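Local coordinates for lactaldehyde dehydrogenase (Escherichia coli, PDB 2IMP), which catalyses the irreversible, NAD-dependent oxidation of L-lactaldehyde to L-lactate and also oxidises glycolaldehyde, serving the breakdown of L-fucose and L-rhamnose, at residues Ala349-Gly354 and Thr368-Val373; Ala258-Asp263 and Ser414-Asn419. One frame throughout, in Å; residues are numbered along the deposited sequence.

Contact 1: Ala349-Gly354 and Thr368-Val373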
# COMPACT_ATOMS: atom_id res chain seq x y z
N ALA A 349 -32.64 -35.62 15.17
CA ALA A 349 -32.76 -34.24 15.62
C ALA A 349 -34.00 -33.98 16.51
O ALA A 349 -35.11 -34.42 16.20
CB ALA A 349 -32.79 -33.31 14.41
N ARG A 350 -33.79 -33.28 17.61
CA ARG A 350 -34.86 -32.98 18.54
C ARG A 350 -35.53 -31.59 18.31
O ARG A 350 -34.90 -30.55 18.51
CB ARG A 350 -34.32 -33.05 19.98
CG ARG A 350 -35.38 -33.30 21.05
CD ARG A 350 -34.74 -33.40 22.43
NE ARG A 350 -34.34 -32.09 22.94
CZ ARG A 350 -33.46 -31.91 23.92
NH1 ARG A 350 -32.87 -32.95 24.49
NH2 ARG A 350 -33.16 -30.69 24.33
N VAL A 351 -36.78 -31.60 17.87
CA VAL A 351 -37.50 -30.35 17.62
C VAL A 351 -37.94 -29.60 18.91
O VAL A 351 -38.93 -29.96 19.54
CB VAL A 351 -38.75 -30.60 16.76
CG1 VAL A 351 -39.49 -29.29 16.55
CG2 VAL A 351 -38.35 -31.19 15.42
N ALA A 352 -37.19 -28.56 19.26
CA ALA A 352 -37.50 -27.76 20.44
C ALA A 352 -38.50 -26.63 20.16
O ALA A 352 -38.99 -25.97 21.08
CB ALA A 352 -36.21 -27.18 21.01
N PHE A 353 -38.79 -26.42 18.88
CA PHE A 353 -39.72 -25.38 18.45
C PHE A 353 -39.92 -25.33 16.92
O PHE A 353 -38.96 -25.48 16.16
CB PHE A 353 -39.24 -24.01 18.95
CG PHE A 353 -40.24 -22.91 18.76
CD1 PHE A 353 -41.52 -23.02 19.30
CD2 PHE A 353 -39.92 -21.77 18.02
CE1 PHE A 353 -42.47 -22.01 19.12
CE2 PHE A 353 -40.86 -20.76 17.82
CZ PHE A 353 -42.14 -20.88 18.38
N GLY A 354 -41.16 -25.12 16.49
CA GLY A 354 -41.46 -25.07 15.07
C GLY A 354 -41.41 -26.45 14.45
O GLY A 354 -42.02 -27.38 14.96
N THR A 368 -37.79 -22.40 13.39
CA THR A 368 -37.56 -23.73 13.90
C THR A 368 -36.23 -23.93 14.64
O THR A 368 -35.17 -23.55 14.15
CB THR A 368 -37.65 -24.75 12.76
OG1 THR A 368 -38.94 -24.66 12.15
CG2 THR A 368 -37.42 -26.16 13.27
N LEU A 369 -36.32 -24.51 15.83
CA LEU A 369 -35.15 -24.78 16.64
C LEU A 369 -34.90 -26.29 16.80
O LEU A 369 -35.74 -27.01 17.34
CB LEU A 369 -35.31 -24.15 18.03
CG LEU A 369 -34.18 -24.41 19.02
CD1 LEU A 369 -32.86 -23.91 18.45
CD2 LEU A 369 -34.49 -23.72 20.34
N LEU A 370 -33.75 -26.75 16.32
CA LEU A 370 -33.40 -28.16 16.41
C LEU A 370 -32.26 -28.45 17.39
O LEU A 370 -31.18 -27.85 17.31
CB LEU A 370 -33.04 -28.70 15.03
CG LEU A 370 -34.12 -28.52 13.95
CD1 LEU A 370 -33.62 -29.07 12.62
CD2 LEU A 370 -35.40 -29.22 14.38
N LEU A 371 -32.51 -29.36 18.33
CA LEU A 371 -31.50 -29.74 19.31
C LEU A 371 -30.96 -31.17 19.11
O LEU A 371 -31.40 -31.89 18.22
CB LEU A 371 -32.07 -29.58 20.73
CG LEU A 371 -32.69 -28.22 21.07
CD1 LEU A 371 -32.98 -28.16 22.58
CD2 LEU A 371 -31.74 -27.08 20.68
N ASP A 372 -30.01 -31.57 19.94
CA ASP A 372 -29.41 -32.89 19.82
C ASP A 372 -28.97 -33.23 18.38
O ASP A 372 -29.04 -34.37 17.94
CB ASP A 372 -30.37 -33.97 20.33
CG ASP A 372 -30.65 -33.84 21.81
OD1 ASP A 372 -29.69 -33.60 22.57
OD2 ASP A 372 -31.82 -34.00 22.21
N VAL A 373 -28.55 -32.20 17.66
CA VAL A 373 -28.07 -32.36 16.30
C VAL A 373 -26.60 -32.82 16.27
O VAL A 373 -25.81 -32.44 17.13
CB VAL A 373 -28.19 -31.04 15.50
CG1 VAL A 373 -27.72 -31.25 14.07
CG2 VAL A 373 -29.64 -30.56 15.52
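R350 and L371 form a hydrogen-bonded antiparallel pair in the edge hairpin of the larger sheet of this aldehyde dehydrogenase. R350 N gives a bond to L371 O, and L371 N returns one to R350 O at 2.7 Å. The R350 side chain leaves with CG anti to the backbone N (chi1 -157°) and bends at chi3. That bend swings the guanidinium back over the end of strand 368-371. There D372 OD2 sits over one guanidinium face and makes a salt bridge to R350 NH1 at 2.7 Å. The guanidinium and carboxylate planes stand 90° apart, so the pair is not the flat two-pronged kind. R350 NH2 lies against the L371 CD1 methyl, which sits oblique to the guanidinium plane.

L369 is opposed by two residues, A352 and F353, which makes a classic beta bulge. A352 N bonds to L369 O at 2.9 Å; the F353 N bond to the same oxygen is long and weak. The bulge turns A352 CB toward the partner strand. A352 CB meets L371 CG at 3.7 Å and also rests on L369 CD2. L369 and L371 pack on helix 298-310. On the V351 side, L370 lies alongside V351, both pointing the same way. V351 packs on V345 and L370 on A344, both of helix 331-346. The contact between the two is methyl to methyl, L370 CD2 to V351 CG2 at 3.7 Å.

Contact 2: Ala258-Asp263 and Ser414-Asn419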
# COMPACT_ATOMS: atom_id res chain seq x y z
N ALA A 258 -21.68 -20.41 14.26
CA ALA A 258 -21.55 -19.55 15.43
C ALA A 258 -21.09 -20.33 16.67
O ALA A 258 -21.67 -21.35 17.02
CB ALA A 258 -22.87 -18.86 15.71
N ILE A 259 -20.03 -19.86 17.32
CA ILE A 259 -19.50 -20.52 18.50
C ILE A 259 -19.74 -19.75 19.83
O ILE A 259 -19.22 -18.65 20.03
CB ILE A 259 -17.98 -20.76 18.36
CG1 ILE A 259 -17.71 -21.64 17.14
CG2 ILE A 259 -17.44 -21.44 19.62
CD1 ILE A 259 -16.24 -21.86 16.87
N VAL A 260 -20.52 -20.36 20.71
CA VAL A 260 -20.83 -19.78 22.01
C VAL A 260 -20.06 -20.46 23.17
O VAL A 260 -20.38 -21.58 23.54
CB VAL A 260 -22.34 -19.87 22.31
CG1 VAL A 260 -22.66 -19.11 23.59
CG2 VAL A 260 -23.15 -19.34 21.13
N MET A 261 -19.06 -19.78 23.71
CA MET A 261 -18.29 -20.33 24.81
C MET A 261 -19.00 -20.18 26.18
O MET A 261 -19.97 -19.43 26.30
CB MET A 261 -16.92 -19.65 24.87
CG MET A 261 -16.10 -19.80 23.60
SD MET A 261 -15.88 -21.53 23.10
CE MET A 261 -14.55 -22.02 24.19
N ASP A 262 -18.53 -20.91 27.19
CA ASP A 262 -19.15 -20.81 28.50
C ASP A 262 -19.02 -19.40 29.12
O ASP A 262 -19.96 -18.89 29.71
CB ASP A 262 -18.55 -21.84 29.47
CG ASP A 262 -18.92 -23.27 29.12
OD1 ASP A 262 -20.05 -23.50 28.64
OD2 ASP A 262 -18.09 -24.18 29.34
N ASP A 263 -17.84 -18.80 28.95
CA ASP A 263 -17.57 -17.47 29.46
C ASP A 263 -18.13 -16.35 28.56
O ASP A 263 -17.64 -15.22 28.59
CB ASP A 263 -16.06 -17.27 29.61
CG ASP A 263 -15.38 -17.06 28.27
OD1 ASP A 263 -15.73 -17.77 27.31
OD2 ASP A 263 -14.48 -16.19 28.19
N SER A 414 -18.46 -16.73 13.45
CA SER A 414 -18.57 -15.91 14.65
C SER A 414 -18.33 -16.66 15.97
O SER A 414 -18.58 -17.86 16.08
CB SER A 414 -19.95 -15.24 14.70
OG SER A 414 -20.97 -16.18 14.95
N ILE A 415 -17.85 -15.93 16.97
CA ILE A 415 -17.61 -16.51 18.28
C ILE A 415 -17.87 -15.52 19.44
O ILE A 415 -17.65 -14.32 19.29
CB ILE A 415 -16.16 -17.05 18.40
CG1 ILE A 415 -15.99 -17.78 19.73
CG2 ILE A 415 -15.16 -15.92 18.26
CD1 ILE A 415 -14.66 -18.49 19.89
N TYR A 416 -18.35 -16.05 20.56
CA TYR A 416 -18.65 -15.25 21.74
C TYR A 416 -17.89 -15.72 22.98
O TYR A 416 -18.09 -16.82 23.47
CB TYR A 416 -20.15 -15.26 22.01
CG TYR A 416 -20.94 -14.84 20.80
CD1 TYR A 416 -21.17 -15.73 19.75
CD2 TYR A 416 -21.42 -13.54 20.68
CE1 TYR A 416 -21.84 -15.33 18.60
CE2 TYR A 416 -22.09 -13.12 19.52
CZ TYR A 416 -22.29 -14.03 18.49
OH TYR A 416 -22.93 -13.63 17.34
N THR A 417 -17.00 -14.86 23.46
CA THR A 417 -16.18 -15.17 24.61
C THR A 417 -15.54 -13.91 25.21
O THR A 417 -15.60 -12.83 24.61
CB THR A 417 -15.05 -16.15 24.21
OG1 THR A 417 -14.22 -16.45 25.33
CG2 THR A 417 -14.20 -15.55 23.10
N GLN A 418 -14.94 -14.04 26.39
CA GLN A 418 -14.31 -12.91 27.04
C GLN A 418 -12.81 -13.12 27.35
O GLN A 418 -12.15 -12.27 27.97
CB GLN A 418 -15.08 -12.56 28.31
CG GLN A 418 -16.59 -12.49 28.07
CD GLN A 418 -17.36 -12.06 29.31
OE1 GLN A 418 -18.15 -11.10 29.25
NE2 GLN A 418 -17.16 -12.75 30.42
N ASN A 419 -12.28 -14.26 26.91
CA ASN A 419 -10.88 -14.60 27.14
C ASN A 419 -9.93 -14.22 25.96
O ASN A 419 -10.11 -14.67 24.82
CB ASN A 419 -10.76 -16.09 27.46
CG ASN A 419 -9.34 -16.51 27.78
OD1 ASN A 419 -8.50 -16.65 26.89
ND2 ASN A 419 -9.05 -16.72 29.07
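Parallel strands 258-260 and 414-416 are neighbours in the Rossmann-like sheet of the catalytic domain, the part of the aldehyde dehydrogenase fold that carries the active-site cysteine. The short strand axes run 4.6 Å apart at 10°. I259 bonds to both sides of I415: I259 N to S414 O, and Y416 N to I259 O at 2.8 Å. The second of these lies nearly along the C=O axis. M261 N then bonds to Y416 O in the carbonyl plane.

I259 and I415 cross obliquely under helix 397-405, with I259 CB 3.8 Å from I415 CG1. On the other face Y416 has CG anti to its carbonyl carbon (chi1 -54°). This places the ring beside the strand, with I259 O at the ring edge near its plane, 3.5 Å from Y416 CD1. The Y416 side chain also packs on L268, A269 and A272 of helix 266-274. S414 OG lies 3.4 Å from A258 CB, and the S414 side chain is about 9 Å from that of N286, a residue probably important for substrate specificity.

Past the strands, D263 links segment 258-263 to segment 414-419. Its CG stands between the backbone N and the carbonyl carbon (chi1 75°), which turns the carboxylate to segment 414-419. T417 OG1 donates to D263 OD1 on its syn lone pair, at 2.8 Å. Q418 N meets OD2 from above the carboxylate plane. With an alanine here, T417 OG1 and Q418 N would probably lose their shared carboxylate, and the turn before helix 420-429 is likely to shift. Q418 also has backbone bonds to a second subunit. N419 stands at the N-cap of helix 420-429, where its OD1 accepts from V422 N.

Overall arrangement
Both contacts belong to the same eight-stranded mixed sheet, but they do not touch: their centres are 21 Å apart and their nearest atoms about 11 Å. Contact 1 is an antiparallel hairpin, local in sequence and partly exposed. Contact 2 is parallel, mostly buried, and joins segments 151 residues apart; contact 1 is nested inside that long loop. Strands 388-394 and 290-294 connect the two pairs through the sheet. In each contact a carboxylate just past a strand reaches across to the other segment. In contact 1 it meets a guanidinium at the surface, whereas in contact 2 it accepts from a hydroxyl and a backbone N-H. Another subunit reaches contact 2 alone.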